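Local structure of maternal effect protein oskar (5A4A) at residues 137-140 / 141-145. The protein helps induce the Drosophila germline, and its OSK domain, which has an SGNH-hydrolase-like fold, probably binds RNA in germ plasm. Residues are numbered along the deposited sequence; the frame is centred on the assembly and turned at random.
Sequences KIYR and FNKFI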
loop_
_atom_site.group_PDB
_atom_site.type_symbol
_atom_site.label_atom_id
_atom_site.label_comp_id
_atom_site.label_asym_id
_atom_site.label_seq_id
_atom_site.Cartn_x
_atom_site.Cartn_y
_atom_site.Cartn_z
ATOM N N LYS A 137 0.783 -1.904 -16.863
ATOM C CA LYS A 137 1.789 -1.607 -15.852
ATOM C C LYS A 137 1.476 -2.351 -14.572
ATOM O O LYS A 137 2.380 -2.872 -13.919
ATOM C CB LYS A 137 1.856 -0.112 -15.559
ATOM C CG LYS A 137 3.071 0.551 -16.129
ATOM C CD LYS A 137 3.183 1.982 -15.642
ATOM C CE LYS A 137 4.064 2.782 -16.570
ATOM N NZ LYS A 137 4.028 4.234 -16.252
ATOM N N ILE A 138 0.194 -2.400 -14.225
ATOM C CA ILE A 138 -0.248 -3.109 -13.030
ATOM C C ILE A 138 0.043 -4.600 -13.203
ATOM O O ILE A 138 0.558 -5.254 -12.295
ATOM C CB ILE A 138 -1.749 -2.900 -12.779
ATOM C CG1 ILE A 138 -2.010 -1.467 -12.308
ATOM C CG2 ILE A 138 -2.280 -3.897 -11.752
ATOM C CD1 ILE A 138 -3.453 -1.208 -12.008
ATOM N N TYR A 139 -0.287 -5.123 -14.380
ATOM C CA TYR A 139 -0.009 -6.521 -14.708
ATOM C C TYR A 139 1.471 -6.865 -14.570
ATOM O O TYR A 139 1.819 -7.862 -13.942
ATOM C CB TYR A 139 -0.529 -6.826 -16.121
ATOM C CG TYR A 139 0.074 -8.049 -16.767
ATOM C CD1 TYR A 139 -0.238 -9.324 -16.315
ATOM C CD2 TYR A 139 0.934 -7.925 -17.846
ATOM C CE1 TYR A 139 0.311 -10.445 -16.916
ATOM C CE2 TYR A 139 1.480 -9.034 -18.454
ATOM C CZ TYR A 139 1.165 -10.287 -17.983
ATOM O OH TYR A 139 1.715 -11.391 -18.580
ATOM N N ARG A 140 2.347 -6.044 -15.149
ATOM C CA ARG A 140 3.781 -6.326 -15.105
ATOM C C ARG A 140 4.392 -6.107 -13.725
ATOM O O ARG A 140 5.237 -6.880 -13.286
ATOM C CB ARG A 140 4.529 -5.506 -16.157
ATOM C CG ARG A 140 4.128 -5.903 -17.561
ATOM C CD ARG A 140 4.860 -5.124 -18.644
ATOM N NE ARG A 140 4.358 -5.582 -19.931
ATOM C CZ ARG A 140 4.850 -6.610 -20.619
ATOM N NH1 ARG A 140 5.927 -7.274 -20.197
ATOM N NH2 ARG A 140 4.285 -6.940 -21.765
ATOM N N PHE A 141 3.971 -5.052 -13.042
ATOM C CA PHE A 141 4.514 -4.806 -11.711
ATOM C C PHE A 141 4.127 -5.924 -10.745
ATOM O O PHE A 141 4.945 -6.355 -9.913
ATOM C CB PHE A 141 4.076 -3.445 -11.173
ATOM C CG PHE A 141 4.628 -3.133 -9.808
ATOM C CD1 PHE A 141 5.996 -3.104 -9.587
ATOM C CD2 PHE A 141 3.775 -2.883 -8.743
ATOM C CE1 PHE A 141 6.509 -2.825 -8.327
ATOM C CE2 PHE A 141 4.278 -2.601 -7.478
ATOM C CZ PHE A 141 5.644 -2.568 -7.270
ATOM N N ASN A 142 2.892 -6.410 -10.869
ATOM C CA ASN A 142 2.431 -7.495 -10.018
ATOM C C ASN A 142 3.225 -8.763 -10.276
ATOM O O ASN A 142 3.558 -9.484 -9.333
ATOM C CB ASN A 142 0.932 -7.763 -10.185
ATOM C CG ASN A 142 0.074 -6.762 -9.435
ATOM O OD1 ASN A 142 0.583 -5.963 -8.664
ATOM N ND2 ASN A 142 -1.236 -6.824 -9.643
ATOM N N LYS A 143 3.545 -9.027 -11.544
ATOM C CA LYS A 143 4.403 -10.170 -11.874
ATOM C C LYS A 143 5.799 -9.977 -11.282
ATOM O O LYS A 143 6.419 -10.945 -10.810
ATOM C CB LYS A 143 4.495 -10.380 -13.390
ATOM C CG LYS A 143 3.303 -11.097 -13.985
ATOM C CD LYS A 143 3.490 -11.362 -15.479
ATOM C CE LYS A 143 4.506 -12.461 -15.736
ATOM N NZ LYS A 143 4.702 -12.677 -17.200
ATOM N N PHE A 144 6.285 -8.734 -11.306
ATOM C CA PHE A 144 7.590 -8.397 -10.741
ATOM C C PHE A 144 7.606 -8.637 -9.234
ATOM O O PHE A 144 8.576 -9.188 -8.712
ATOM C CB PHE A 144 8.000 -6.950 -11.060
ATOM C CG PHE A 144 9.362 -6.561 -10.516
ATOM C CD1 PHE A 144 10.523 -6.909 -11.191
ATOM C CD2 PHE A 144 9.473 -5.843 -9.337
ATOM C CE1 PHE A 144 11.767 -6.559 -10.696
ATOM C CE2 PHE A 144 10.715 -5.488 -8.833
ATOM C CZ PHE A 144 11.863 -5.843 -9.515
ATOM N N ILE A 145 6.541 -8.238 -8.536
ATOM C CA ILE A 145 6.474 -8.502 -7.093
ATOM C C ILE A 145 6.637 -10.002 -6.831
ATOM O O ILE A 145 7.415 -10.425 -5.967
ATOM C CB ILE A 145 5.154 -8.004 -6.466
ATOM C CG1 ILE A 145 5.104 -6.471 -6.465
ATOM C CG2 ILE A 145 4.999 -8.539 -5.030
ATOM C CD1 ILE A 145 3.737 -5.894 -6.144
#
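Tyr-139 and Lys-143, like Ile-138 and Asn-142, meet one turn apart in a local i to i+4 contact inside helix 132-148. Four successive backbone hydrogen bonds carry the turn, from Phe-141 N to Lys-137 O (2.8 Å) through to Phe-144 N on Arg-140 O (2.9 Å). On the outer side, Tyr-139 has CG anti to its own N (chi1 161°), which sends the ring straight out from the helix, where the Lys-143 chain leans back to lie beside it. Lys-143 CD rests obliquely on the ring, 3.6 Å from Tyr-139 CZ, after which a bend at chi3 (73°) brings Lys-143 NZ to 3.5 Å from Tyr-139 OH. Arg-140, extended from CG to NE, turns back to a salt bridge with Asp-136. The helix is the crossover of a beta-alpha-beta unit between parallel strands 116-120 and 154-155, in keeping with the alpha/beta fold of the SGNH hydrolase clan. Its inner side carries Ile-138 and Asn-142, side by side, with Ile-138 CG2 3.8 Å from Asn-142 ND2. With CG anti to its carbonyl carbon (chi1 -79°), Asn-142 holds its amide beside the preceding turn, CG 3.3 Å from Ile-138 O, while OD1 accepts a hydrogen bond from Leu-122 N just past strand 116-120. A leucine here would probably leave that backbone N-H without its acceptor and break the polar tie from helix to strand end. Phe-141, buried, packs its ring edge-to-face with Phe-103 of helix 96-112, and one face takes Ile-145 CG1, 4.0 Å above the plane of the Phe-141 ring and offset toward its rim.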